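Local coordinates for uncharacterized protein YhfS (Escherichia coli, PDB 4J8L) that is of unknown function but carries covalently bound pyridoxal phosphate and may have an activity such as cysteine synthase, at residues A[76-80]-A[103-107]; A[91-97]-A[114-120]; A[173-177]-A[239-243]; A[259-265]-A[351-355]; A[266-270]-A[282-286]. All coordinates share one frame; numbering follows the deposited sequence.

In the fold
Two parts of the molecule are sampled. Contacts 1 and 2 lie in the large, cofactor-carrying part and interlock along the chain: contact 2 pairs the strands on either end of helix 102-111, while contact 1 sets that helix against helix 74-86. Contact 3 is the fully buried one and mainly apolar, a loop against the middle of helix 229-261 with a single bridging water. The same helix ends in contact 4, within the C-terminal domain, where apolar side chains gather round Leu351 and an arginine hydrogen-bonds a backbone carbonyl. Contact 5, a hairpin nearer the surface, is mostly polar and backbone-bonded, with two waters; it touches contact 4 through Phe285 and Val283. Contact 2 has the most extensive backbone pairing.

Contact 1. Residues A[76-80]-A[103-107]; sequences TGAIR and TTRVI
The guanidinium of Arg80 is the flat group here, and Ile107 CG1 stands obliquely to its plane. Closer contact is made lower on the arginine, where CB of Arg80 meets CD1 of Ile107 at 3.7 Å. That same methyl reaches the Thr76 to Arg80 part of helix 74-86, lying 3.5 Å from Thr76 O and 3.9 Å from Ile79 CG2, with the two isoleucines crossing at about a right angle. The axes of these short helical segments approach to 9.8 Å at 35°. Both helices flank the mixed sheet of the pyridoxal-phosphate fold, and Ile79 and Thr104 both rest on Leu139 of strand 137-141. At the cofactor end, OG1 of Thr76 and OG1 of Thr103 lie 2.7 Å apart, a hydrogen-bonding distance. Thr103 achieves this by placing OG1 between its backbone N and carbonyl carbon (chi1 63°). Thr76 OG1 hydrogen-bonds OP3 of the cofactor phosphate on the modified lysine at position 196, so Thr103 is a second-shell neighbour. Replacing Thr76 with valine would probably leave OP3 without this hydroxyl partner and set a methyl against Thr103 OG1. On the side facing strand 137-141, Ile79 CD1 lies 3.7 Å from Thr104 OG1.

Contact 2. Residues A[91-97]-A[114-120]; sequences QRLLVHD and TLITVDF
Strands 92-96 and 114-118 are the two strands of a beta-alpha-beta unit, paired in parallel from Arg92 beside Thr114 to His96 beside Val118. Leu93 and Val95 each use both N and O: Leu93 N to Thr114 O and Leu93 O to Ile116 N are both 2.9 Å. Ile116 makes the main contacts on one face. Its CD1 lies 3.5 Å from Arg92 NH2, over a face of the guanidinium, and its CG2 meets Leu94 CD1 at 3.7 Å. Arg92 NH2 itself hydrogen-bonds Gln133 O. Strand 114-118 is the outermost of the sheet in this chain, with helix 123-133 covering Ile116 and helix 102-111, the crossover, covering Leu93 and Leu115 on the other face. At the C-terminal end of strand 92-96, His96 ND1 accepts from Phe120 N, beyond strand 114-118, at 3.0 Å and 164°, from 26° out of the ring plane. With NE2 bonded to Asp149, bonds at both ring nitrogens limit the imidazole's rotation. His96 CB sits 3.6 Å from the Phe120 ring centroid, a CH-pi contact over the face. With an alanine in place of Phe120, His96 CB would probably lose this support and a gap would open beside Leu94 CD2.

Contact 3. Residues A[173-177]-A[239-243]; sequences YAVMK and LVFAP
Selenomethionine Met176 overlaps Leu239 and Pro243 together: its CG is 3.9 Å from Leu239 CD1 and 4.0 Å from Pro243 CD. The receiving surface is one turn of the long helix 229-261, kinked at Pro243, whose nitrogen makes no hydrogen bond to the preceding turn. The other partner is the loop between strands 167-170 and 189-193, so the contact joins the large sheet's connections to the helix that runs on toward the C-terminal domain. Met176 has a positive phi (66°), and its side chain starts out toward the helix. The chain then bends at chi2 (-53°), carrying CE past the selenium to within 3.7 Å of Leu239 O. The leucine side chain crosses it at about a right angle, whereas the proline lies alongside, pointing the same way. Met176 CB also meets Ala242 CB at 4.0 Å. Leu21 of helix 11-28 touches both Met176 and Leu239. No direct hydrogen bond crosses the interface, yet a CA-H...O contact and a water link the backbones: Pro243 CA lies 3.5 Å from Met176 O, and the water donates to both Met176 O, at 2.8 Å, and Pro243 O, at 2.7 Å.

Contact 4. Residues A[259-265]-A[351-355]; sequences LLNGGAV and LRILR
The backbone from Leu259 to Ala264 ends helix 229-261 in a Schellman motif: Ala264 N reaches back to Leu259 O and Gly263 N to Leu260 O, with Gly263 at a positive phi of 92°, where a CB would be jammed against the preceding carbonyl O. The turn swings Ala264 and Val265 back over helix 347-360, so that the end of one helix packs on the side of another within the C-terminal domain. Leu351 is the hub. Its CG stands anti to the backbone N (chi1 -166°), which sends the branched end into the turn, where CD1 meets three side chains. Val265 CG2 lies 3.5 Å from that CD1, tighter than usual van der Waals contact; Ala264 CB follows at 3.8 Å and Leu260 CD2 at 4.0 Å. Leu354 backs the cluster more loosely, its CD1 lying 4.3 Å from Leu260 CD2, and packs on Phe285 of the small sheet as well. At the exposed end Arg355 stretches from CG to NE along the edge of this apolar patch, its CG 4.0 Å from Val265 CG2, and Leu351 CD2 lies over one face of its guanidinium, offset from the centre. The guanidinium edge grips one carbonyl: NE gives a weak bond to Ala264 O at 3.2 Å, while NH2 donates to Ala264 O at 2.6 Å and 151°.

Contact 5. Residues A[266-270]-A[282-286]; sequences PEVKS and IVEFH
Ser270 turns OG between its backbone N and carbonyl carbon (chi1 71°), and Glu284 extends with CG anti to the backbone N (chi1 -178°); together these torsions bring Ser270 OG to Glu284 OE1 at 2.7 Å, on the anti side of the carboxylate. Lys269 is also extended and lies alongside Glu284, pointing the same way, but Lys269 NZ and Glu284 OE2 stay 4.5 Å apart, beyond a salt bridge. In the hairpin of strands 268-275 and 279-285 a classic beta bulge sets Lys269 and Ser270 opposite Glu284, whose O accepts from Lys269 N at 2.7 Å and from Ser270 N at 3.2 Å. Glu284 N returns a nearly straight bond to Ser270 O (173°). At the loop end His286 N binds Glu267 O, and Lys269 CB stands over the centre of the imidazole, 3.7 Å from its centroid, a CH-pi contact. On the apolar side Val268 CG2 meets Val283 CG1 at 3.8 Å and Phe285 CE1 at 3.9 Å, where Phe285 in turn rests on Ile358 of helix 347-360. Two waters extend the network: one joins Lys269 NZ to His286 O, the other donates to both Ser270 OG and Ile282 O.

Contact 1. Residues A[76-80]-A[103-107]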
# COMPACT_ATOMS: atom_id res chain seq x y z
N THR A 76 2.99 -7.77 -5.46
CA THR A 76 2.66 -9.19 -5.51
C THR A 76 3.93 -10.03 -5.34
O THR A 76 3.93 -11.02 -4.61
CB THR A 76 1.96 -9.53 -6.83
OG1 THR A 76 0.73 -8.79 -6.92
CG2 THR A 76 1.65 -11.01 -6.91
N GLY A 77 5.01 -9.61 -5.99
CA GLY A 77 6.28 -10.31 -5.85
C GLY A 77 6.80 -10.27 -4.42
O GLY A 77 7.37 -11.26 -3.92
N ALA A 78 6.61 -9.14 -3.75
CA ALA A 78 7.08 -8.99 -2.37
C ALA A 78 6.30 -9.92 -1.43
O ALA A 78 6.88 -10.57 -0.56
CB ALA A 78 6.95 -7.54 -1.92
N ILE A 79 4.99 -9.98 -1.62
CA ILE A 79 4.16 -10.86 -0.81
C ILE A 79 4.50 -12.32 -1.08
O ILE A 79 4.58 -13.12 -0.14
CB ILE A 79 2.67 -10.58 -1.02
CG1 ILE A 79 2.33 -9.25 -0.34
CG2 ILE A 79 1.80 -11.72 -0.46
CD1 ILE A 79 1.01 -8.62 -0.80
N ARG A 80 4.71 -12.67 -2.34
CA ARG A 80 5.09 -14.06 -2.65
C ARG A 80 6.41 -14.44 -1.97
O ARG A 80 6.52 -15.49 -1.34
CB ARG A 80 5.20 -14.29 -4.15
CG ARG A 80 5.46 -15.76 -4.51
CD ARG A 80 5.89 -15.92 -5.96
NE ARG A 80 4.86 -15.50 -6.91
CZ ARG A 80 4.94 -14.39 -7.65
NH1 ARG A 80 6.00 -13.59 -7.56
NH2 ARG A 80 3.95 -14.09 -8.49
N THR A 103 -4.30 -11.00 -6.07
CA THR A 103 -3.04 -11.67 -6.39
C THR A 103 -2.47 -12.42 -5.18
O THR A 103 -1.66 -13.33 -5.33
CB THR A 103 -1.97 -10.72 -6.97
OG1 THR A 103 -1.64 -9.73 -5.99
CG2 THR A 103 -2.49 -10.03 -8.23
N THR A 104 -2.87 -12.01 -3.97
CA THR A 104 -2.45 -12.76 -2.78
C THR A 104 -3.18 -14.10 -2.74
O THR A 104 -2.59 -15.13 -2.40
CB THR A 104 -2.72 -11.96 -1.48
OG1 THR A 104 -1.96 -10.74 -1.52
CG2 THR A 104 -2.33 -12.77 -0.24
N ARG A 105 -4.45 -14.10 -3.13
CA ARG A 105 -5.19 -15.35 -3.22
C ARG A 105 -4.54 -16.28 -4.25
O ARG A 105 -4.45 -17.48 -4.03
CB ARG A 105 -6.68 -15.11 -3.53
CG ARG A 105 -7.50 -16.40 -3.53
CD ARG A 105 -9.01 -16.11 -3.65
NE ARG A 105 -9.28 -15.21 -4.77
CZ ARG A 105 -9.60 -13.92 -4.65
NH1 ARG A 105 -9.73 -13.37 -3.44
NH2 ARG A 105 -9.82 -13.19 -5.73
N VAL A 106 -4.06 -15.71 -5.35
CA VAL A 106 -3.39 -16.50 -6.38
C VAL A 106 -2.14 -17.17 -5.79
O VAL A 106 -1.90 -18.36 -6.00
CB VAL A 106 -3.01 -15.64 -7.60
CG1 VAL A 106 -2.07 -16.40 -8.53
CG2 VAL A 106 -4.27 -15.18 -8.34
N ILE A 107 -1.37 -16.41 -5.02
CA ILE A 107 -0.17 -16.93 -4.35
C ILE A 107 -0.52 -18.06 -3.39
O ILE A 107 0.12 -19.12 -3.38
CB ILE A 107 0.56 -15.81 -3.59
CG1 ILE A 107 1.18 -14.82 -4.58
CG2 ILE A 107 1.65 -16.41 -2.69
CD1 ILE A 107 1.63 -13.52 -3.96

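Contact 2. Residues A[91-97]-A[114-120]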
# COMPACT_ATOMS: atom_id res chain seq x y z
N GLN A 91 1.06 -25.64 4.16
CA GLN A 91 0.96 -25.22 5.55
C GLN A 91 -0.22 -24.28 5.77
O GLN A 91 -0.95 -23.96 4.84
CB GLN A 91 2.27 -24.63 6.05
CG GLN A 91 3.34 -25.69 6.27
CD GLN A 91 4.50 -25.18 7.09
OE1 GLN A 91 5.01 -24.08 6.86
NE2 GLN A 91 4.92 -25.97 8.07
N ARG A 92 -0.39 -23.84 7.01
CA ARG A 92 -1.60 -23.13 7.40
C ARG A 92 -1.36 -21.65 7.62
O ARG A 92 -0.52 -21.25 8.44
CB ARG A 92 -2.21 -23.78 8.65
CG ARG A 92 -2.53 -25.25 8.45
CD ARG A 92 -2.48 -26.03 9.76
NE ARG A 92 -3.56 -25.67 10.67
CZ ARG A 92 -4.82 -26.04 10.52
NH1 ARG A 92 -5.18 -26.79 9.47
NH2 ARG A 92 -5.74 -25.67 11.40
N LEU A 93 -2.09 -20.83 6.87
CA LEU A 93 -1.94 -19.38 6.93
C LEU A 93 -3.18 -18.73 7.52
O LEU A 93 -4.30 -18.97 7.05
CB LEU A 93 -1.68 -18.81 5.53
CG LEU A 93 -1.61 -17.28 5.44
CD1 LEU A 93 -0.31 -16.76 6.08
CD2 LEU A 93 -1.73 -16.80 3.99
N LEU A 94 -2.99 -17.93 8.56
CA LEU A 94 -4.11 -17.19 9.14
C LEU A 94 -4.37 -15.89 8.37
O LEU A 94 -3.45 -15.12 8.10
CB LEU A 94 -3.83 -16.88 10.61
CG LEU A 94 -4.94 -16.13 11.33
CD1 LEU A 94 -6.02 -17.09 11.81
CD2 LEU A 94 -4.40 -15.32 12.50
N VAL A 95 -5.63 -15.67 8.01
CA VAL A 95 -6.04 -14.43 7.37
C VAL A 95 -7.31 -13.87 8.02
O VAL A 95 -8.06 -14.58 8.70
CB VAL A 95 -6.29 -14.59 5.85
CG1 VAL A 95 -5.01 -14.96 5.13
CG2 VAL A 95 -7.37 -15.63 5.59
N HIS A 96 -7.54 -12.58 7.79
CA HIS A 96 -8.71 -11.88 8.29
C HIS A 96 -9.98 -12.33 7.56
O HIS A 96 -9.92 -12.76 6.41
CB HIS A 96 -8.48 -10.37 8.12
CG HIS A 96 -9.65 -9.51 8.48
ND1 HIS A 96 -10.41 -9.71 9.61
CD2 HIS A 96 -10.18 -8.43 7.86
CE1 HIS A 96 -11.36 -8.78 9.67
NE2 HIS A 96 -11.24 -8.00 8.62
N ASP A 97 -11.12 -12.23 8.24
CA ASP A 97 -12.42 -12.59 7.66
C ASP A 97 -12.94 -11.47 6.76
O ASP A 97 -13.84 -10.72 7.13
CB ASP A 97 -13.43 -12.90 8.77
CG ASP A 97 -14.74 -13.48 8.24
OD1 ASP A 97 -14.83 -13.80 7.04
OD2 ASP A 97 -15.68 -13.63 9.05
N THR A 114 -3.41 -23.90 3.31
CA THR A 114 -4.71 -24.01 3.96
C THR A 114 -4.97 -22.70 4.68
O THR A 114 -4.13 -22.25 5.47
CB THR A 114 -4.71 -25.15 4.97
OG1 THR A 114 -4.55 -26.40 4.28
CG2 THR A 114 -6.02 -25.18 5.74
N LEU A 115 -6.11 -22.07 4.42
CA LEU A 115 -6.43 -20.81 5.08
C LEU A 115 -7.21 -21.03 6.37
O LEU A 115 -8.14 -21.84 6.43
CB LEU A 115 -7.22 -19.89 4.15
CG LEU A 115 -6.47 -19.41 2.91
CD1 LEU A 115 -7.30 -18.38 2.15
CD2 LEU A 115 -5.12 -18.82 3.30
N ILE A 116 -6.81 -20.29 7.40
CA ILE A 116 -7.55 -20.24 8.66
C ILE A 116 -8.04 -18.81 8.80
O ILE A 116 -7.25 -17.88 8.76
CB ILE A 116 -6.65 -20.57 9.85
CG1 ILE A 116 -6.05 -21.97 9.71
CG2 ILE A 116 -7.43 -20.45 11.15
CD1 ILE A 116 -5.03 -22.30 10.78
N THR A 117 -9.35 -18.65 8.96
CA THR A 117 -9.95 -17.32 8.92
C THR A 117 -10.49 -16.93 10.29
O THR A 117 -11.06 -17.76 11.00
CB THR A 117 -11.09 -17.29 7.90
OG1 THR A 117 -10.56 -17.57 6.59
CG2 THR A 117 -11.75 -15.95 7.87
N VAL A 118 -10.30 -15.67 10.67
CA VAL A 118 -10.87 -15.13 11.89
C VAL A 118 -11.05 -13.62 11.73
O VAL A 118 -10.34 -12.98 10.95
CB VAL A 118 -9.98 -15.44 13.12
CG1 VAL A 118 -8.65 -14.72 13.01
CG2 VAL A 118 -10.70 -15.07 14.42
N ASP A 119 -12.01 -13.04 12.45
CA ASP A 119 -12.26 -11.60 12.39
C ASP A 119 -11.19 -10.85 13.20
O ASP A 119 -11.22 -10.87 14.42
CB ASP A 119 -13.65 -11.31 12.97
CG ASP A 119 -14.15 -9.91 12.65
OD1 ASP A 119 -13.36 -9.10 12.13
OD2 ASP A 119 -15.33 -9.63 12.94
N PHE A 120 -10.26 -10.18 12.52
CA PHE A 120 -9.20 -9.43 13.21
C PHE A 120 -9.78 -8.29 14.04
O PHE A 120 -9.08 -7.70 14.87
CB PHE A 120 -8.18 -8.86 12.22
CG PHE A 120 -7.26 -9.88 11.60
CD1 PHE A 120 -7.38 -11.23 11.89
CD2 PHE A 120 -6.26 -9.46 10.73
CE1 PHE A 120 -6.52 -12.16 11.30
CE2 PHE A 120 -5.40 -10.38 10.14
CZ PHE A 120 -5.53 -11.73 10.42

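Contact 3. Residues A[173-177]-A[239-243]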
# COMPACT_ATOMS: atom_id res chain seq x y z
N TYR A 173 -0.10 1.03 -0.20
CA TYR A 173 -0.92 2.25 -0.09
C TYR A 173 -0.90 2.84 1.32
O TYR A 173 -1.58 3.83 1.60
CB TYR A 173 -2.37 2.00 -0.51
CG TYR A 173 -2.62 1.77 -1.99
CD1 TYR A 173 -1.98 2.53 -2.97
CD2 TYR A 173 -3.54 0.82 -2.40
CE1 TYR A 173 -2.25 2.33 -4.31
CE2 TYR A 173 -3.81 0.61 -3.73
CZ TYR A 173 -3.17 1.37 -4.69
OH TYR A 173 -3.46 1.15 -6.02
N ALA A 174 -0.13 2.24 2.22
CA ALA A 174 0.04 2.81 3.55
C ALA A 174 1.44 3.37 3.78
O ALA A 174 1.64 4.22 4.65
CB ALA A 174 -0.29 1.76 4.63
N VAL A 175 2.42 2.88 3.03
CA VAL A 175 3.82 3.24 3.27
C VAL A 175 4.04 4.73 3.05
O VAL A 175 3.57 5.28 2.05
CB VAL A 175 4.77 2.42 2.39
CG1 VAL A 175 6.23 2.84 2.63
CG2 VAL A 175 4.60 0.93 2.66
N MSE A 176 4.73 5.36 4.00
CA MSE A 176 4.99 6.81 3.97
C MSE A 176 3.74 7.67 4.13
O MSE A 176 3.80 8.89 3.96
CB MSE A 176 5.74 7.24 2.70
CG MSE A 176 7.17 6.76 2.63
SE MSE A 176 8.16 7.25 4.26
CE MSE A 176 9.96 7.40 3.49
N LYS A 177 2.61 7.04 4.46
CA LYS A 177 1.37 7.77 4.64
C LYS A 177 0.85 7.68 6.08
O LYS A 177 -0.05 8.43 6.47
CB LYS A 177 0.31 7.24 3.67
CG LYS A 177 0.62 7.52 2.21
CD LYS A 177 -0.69 7.57 1.44
CE LYS A 177 -0.72 6.54 0.35
NZ LYS A 177 -2.12 6.34 -0.12
N LEU A 239 10.63 7.37 -2.96
CA LEU A 239 10.32 7.30 -1.55
C LEU A 239 10.58 8.62 -0.82
O LEU A 239 9.86 8.96 0.11
CB LEU A 239 11.13 6.18 -0.91
CG LEU A 239 10.53 5.36 0.22
CD1 LEU A 239 9.15 4.82 -0.10
CD2 LEU A 239 11.48 4.21 0.47
N VAL A 240 11.63 9.34 -1.22
CA VAL A 240 11.91 10.65 -0.63
C VAL A 240 10.79 11.65 -0.91
O VAL A 240 10.46 12.49 -0.06
CB VAL A 240 13.27 11.22 -1.12
CG1 VAL A 240 13.45 12.66 -0.71
CG2 VAL A 240 14.43 10.36 -0.58
N PHE A 241 10.20 11.57 -2.10
CA PHE A 241 9.10 12.47 -2.49
C PHE A 241 7.77 12.04 -1.86
O PHE A 241 6.84 12.83 -1.72
CB PHE A 241 8.91 12.45 -4.02
CG PHE A 241 9.86 13.33 -4.80
CD1 PHE A 241 10.03 14.66 -4.49
CD2 PHE A 241 10.52 12.82 -5.91
CE1 PHE A 241 10.88 15.47 -5.23
CE2 PHE A 241 11.37 13.62 -6.66
CZ PHE A 241 11.56 14.94 -6.31
N ALA A 242 7.66 10.77 -1.49
CA ALA A 242 6.35 10.21 -1.11
C ALA A 242 5.65 10.85 0.11
O ALA A 242 4.47 11.21 0.01
CB ALA A 242 6.42 8.69 -0.97
N PRO A 243 6.35 11.00 1.25
CA PRO A 243 5.57 11.42 2.42
C PRO A 243 4.97 12.82 2.29
O PRO A 243 3.78 12.97 2.55
CB PRO A 243 6.56 11.29 3.60
CG PRO A 243 7.91 11.19 2.99
CD PRO A 243 7.73 10.63 1.61
O HOH W 1 2.36 11.31 4.22

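Contact 4. Residues A[259-265]-A[351-355]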
# COMPACT_ATOMS: atom_id res chain seq x y z
N LEU A 259 -16.01 20.48 1.93
CA LEU A 259 -16.77 21.25 0.94
C LEU A 259 -18.00 20.48 0.47
O LEU A 259 -19.09 21.05 0.37
CB LEU A 259 -15.88 21.62 -0.25
CG LEU A 259 -14.81 22.68 0.02
CD1 LEU A 259 -13.76 22.69 -1.08
CD2 LEU A 259 -15.47 24.05 0.16
N LEU A 260 -17.84 19.19 0.19
CA LEU A 260 -18.97 18.37 -0.26
C LEU A 260 -20.01 18.23 0.84
O LEU A 260 -21.21 18.34 0.58
CB LEU A 260 -18.50 16.99 -0.70
CG LEU A 260 -17.68 16.98 -1.99
CD1 LEU A 260 -17.11 15.59 -2.28
CD2 LEU A 260 -18.53 17.47 -3.15
N ASN A 261 -19.56 18.00 2.07
CA ASN A 261 -20.47 17.90 3.21
C ASN A 261 -21.18 19.22 3.49
O ASN A 261 -22.25 19.24 4.10
CB ASN A 261 -19.73 17.42 4.46
CG ASN A 261 -19.54 15.92 4.47
OD1 ASN A 261 -20.23 15.19 3.76
ND2 ASN A 261 -18.61 15.44 5.29
N GLY A 262 -20.58 20.32 3.05
CA GLY A 262 -21.16 21.64 3.22
C GLY A 262 -22.14 22.00 2.12
O GLY A 262 -22.74 23.07 2.15
N GLY A 263 -22.29 21.11 1.15
CA GLY A 263 -23.28 21.29 0.10
C GLY A 263 -22.79 21.99 -1.15
O GLY A 263 -23.58 22.58 -1.88
N ALA A 264 -21.48 21.91 -1.40
CA ALA A 264 -20.89 22.55 -2.58
C ALA A 264 -21.47 22.01 -3.89
O ALA A 264 -21.51 22.71 -4.90
CB ALA A 264 -19.36 22.39 -2.56
N VAL A 265 -21.92 20.75 -3.87
CA VAL A 265 -22.50 20.13 -5.05
C VAL A 265 -23.85 19.54 -4.70
O VAL A 265 -23.92 18.44 -4.15
CB VAL A 265 -21.57 19.03 -5.61
CG1 VAL A 265 -22.16 18.42 -6.86
CG2 VAL A 265 -20.18 19.60 -5.90
N LEU A 351 -13.51 19.63 -7.47
CA LEU A 351 -14.86 20.17 -7.37
C LEU A 351 -15.33 20.71 -8.72
O LEU A 351 -16.48 20.50 -9.12
CB LEU A 351 -14.91 21.26 -6.30
CG LEU A 351 -16.24 21.78 -5.77
CD1 LEU A 351 -16.97 20.67 -5.04
CD2 LEU A 351 -15.98 22.95 -4.84
N ARG A 352 -14.43 21.40 -9.43
CA ARG A 352 -14.77 21.95 -10.73
C ARG A 352 -15.08 20.85 -11.74
O ARG A 352 -16.07 20.91 -12.46
CB ARG A 352 -13.64 22.84 -11.26
CG ARG A 352 -13.94 23.42 -12.65
CD ARG A 352 -12.78 24.27 -13.19
NE ARG A 352 -11.54 23.50 -13.32
CZ ARG A 352 -11.31 22.59 -14.26
NH1 ARG A 352 -12.26 22.32 -15.16
NH2 ARG A 352 -10.16 21.93 -14.29
N ILE A 353 -14.23 19.83 -11.79
CA ILE A 353 -14.46 18.73 -12.71
C ILE A 353 -15.78 18.04 -12.37
O ILE A 353 -16.57 17.69 -13.27
CB ILE A 353 -13.30 17.71 -12.69
CG1 ILE A 353 -12.04 18.36 -13.28
CG2 ILE A 353 -13.66 16.47 -13.49
CD1 ILE A 353 -10.79 17.48 -13.10
N LEU A 354 -16.04 17.85 -11.08
CA LEU A 354 -17.31 17.27 -10.64
C LEU A 354 -18.51 18.09 -11.12
O LEU A 354 -19.46 17.54 -11.70
CB LEU A 354 -17.36 17.18 -9.12
CG LEU A 354 -17.17 15.81 -8.48
CD1 LEU A 354 -17.36 15.92 -6.98
CD2 LEU A 354 -18.15 14.81 -9.07
N ARG A 355 -18.47 19.40 -10.88
CA ARG A 355 -19.58 20.27 -11.25
C ARG A 355 -19.79 20.35 -12.76
O ARG A 355 -20.92 20.29 -13.25
CB ARG A 355 -19.38 21.68 -10.70
CG ARG A 355 -19.62 21.81 -9.20
CD ARG A 355 -19.08 23.14 -8.68
NE ARG A 355 -19.66 23.49 -7.40
CZ ARG A 355 -19.14 24.37 -6.55
NH1 ARG A 355 -18.01 25.00 -6.84
NH2 ARG A 355 -19.76 24.62 -5.40

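Contact 5. Residues A[266-270]-A[282-286]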
# COMPACT_ATOMS: atom_id res chain seq x y z
N PRO A 266 -24.94 20.27 -4.99
CA PRO A 266 -26.30 19.85 -4.60
C PRO A 266 -26.66 18.45 -5.08
O PRO A 266 -27.43 17.76 -4.42
CB PRO A 266 -27.19 20.88 -5.30
CG PRO A 266 -26.33 22.09 -5.43
CD PRO A 266 -24.94 21.56 -5.70
N GLU A 267 -26.10 18.03 -6.22
CA GLU A 267 -26.42 16.72 -6.79
C GLU A 267 -25.76 15.57 -6.02
O GLU A 267 -26.05 14.40 -6.28
CB GLU A 267 -26.04 16.68 -8.27
CG GLU A 267 -26.81 17.63 -9.17
CD GLU A 267 -26.22 19.04 -9.22
OE1 GLU A 267 -25.20 19.31 -8.55
OE2 GLU A 267 -26.78 19.88 -9.95
N VAL A 268 -24.87 15.90 -5.08
CA VAL A 268 -24.23 14.88 -4.24
C VAL A 268 -25.07 14.57 -2.99
O VAL A 268 -25.45 15.47 -2.23
CB VAL A 268 -22.80 15.29 -3.82
CG1 VAL A 268 -22.25 14.36 -2.73
CG2 VAL A 268 -21.89 15.27 -5.03
N LYS A 269 -25.36 13.28 -2.80
CA LYS A 269 -26.16 12.81 -1.67
C LYS A 269 -25.29 12.56 -0.43
O LYS A 269 -25.69 12.87 0.70
CB LYS A 269 -26.89 11.53 -2.08
CG LYS A 269 -27.74 10.88 -0.99
CD LYS A 269 -28.50 9.68 -1.55
CE LYS A 269 -29.44 9.06 -0.52
NZ LYS A 269 -30.37 8.06 -1.13
N SER A 270 -24.12 11.98 -0.62
CA SER A 270 -23.24 11.72 0.52
C SER A 270 -21.80 11.66 0.07
O SER A 270 -21.52 11.39 -1.10
CB SER A 270 -23.63 10.42 1.23
OG SER A 270 -23.30 9.29 0.44
N ILE A 282 -15.28 8.63 -1.37
CA ILE A 282 -16.40 7.96 -2.01
C ILE A 282 -17.55 8.94 -2.10
O ILE A 282 -18.04 9.44 -1.09
CB ILE A 282 -16.84 6.72 -1.24
CG1 ILE A 282 -15.73 5.68 -1.29
CG2 ILE A 282 -18.13 6.16 -1.83
CD1 ILE A 282 -15.79 4.71 -0.16
N VAL A 283 -17.97 9.23 -3.33
CA VAL A 283 -18.98 10.24 -3.57
C VAL A 283 -20.22 9.61 -4.17
O VAL A 283 -20.15 8.95 -5.21
CB VAL A 283 -18.46 11.31 -4.52
CG1 VAL A 283 -19.51 12.37 -4.77
CG2 VAL A 283 -17.19 11.95 -3.94
N GLU A 284 -21.36 9.80 -3.51
CA GLU A 284 -22.63 9.23 -3.94
C GLU A 284 -23.56 10.34 -4.39
O GLU A 284 -23.68 11.37 -3.72
CB GLU A 284 -23.28 8.44 -2.79
CG GLU A 284 -24.60 7.75 -3.15
CD GLU A 284 -25.40 7.38 -1.92
OE1 GLU A 284 -25.24 8.04 -0.87
OE2 GLU A 284 -26.22 6.43 -2.01
N PHE A 285 -24.22 10.13 -5.52
CA PHE A 285 -25.16 11.10 -6.07
C PHE A 285 -26.60 10.74 -5.74
O PHE A 285 -26.91 9.58 -5.46
CB PHE A 285 -24.97 11.20 -7.59
CG PHE A 285 -23.55 11.49 -7.98
CD1 PHE A 285 -23.02 12.76 -7.82
CD2 PHE A 285 -22.74 10.49 -8.48
CE1 PHE A 285 -21.68 13.03 -8.16
CE2 PHE A 285 -21.42 10.75 -8.83
CZ PHE A 285 -20.89 12.02 -8.67
N HIS A 286 -27.48 11.73 -5.77
CA HIS A 286 -28.91 11.50 -5.52
C HIS A 286 -29.53 10.66 -6.63
O HIS A 286 -30.41 9.83 -6.38
CB HIS A 286 -29.66 12.83 -5.44
CG HIS A 286 -29.43 13.58 -4.16
ND1 HIS A 286 -29.99 13.20 -2.96
CD2 HIS A 286 -28.72 14.71 -3.91
CE1 HIS A 286 -29.63 14.05 -2.02
NE2 HIS A 286 -28.85 14.98 -2.57
O HOH W 2 -31.57 9.11 -3.96
O HOH W 3 -20.52 8.24 0.17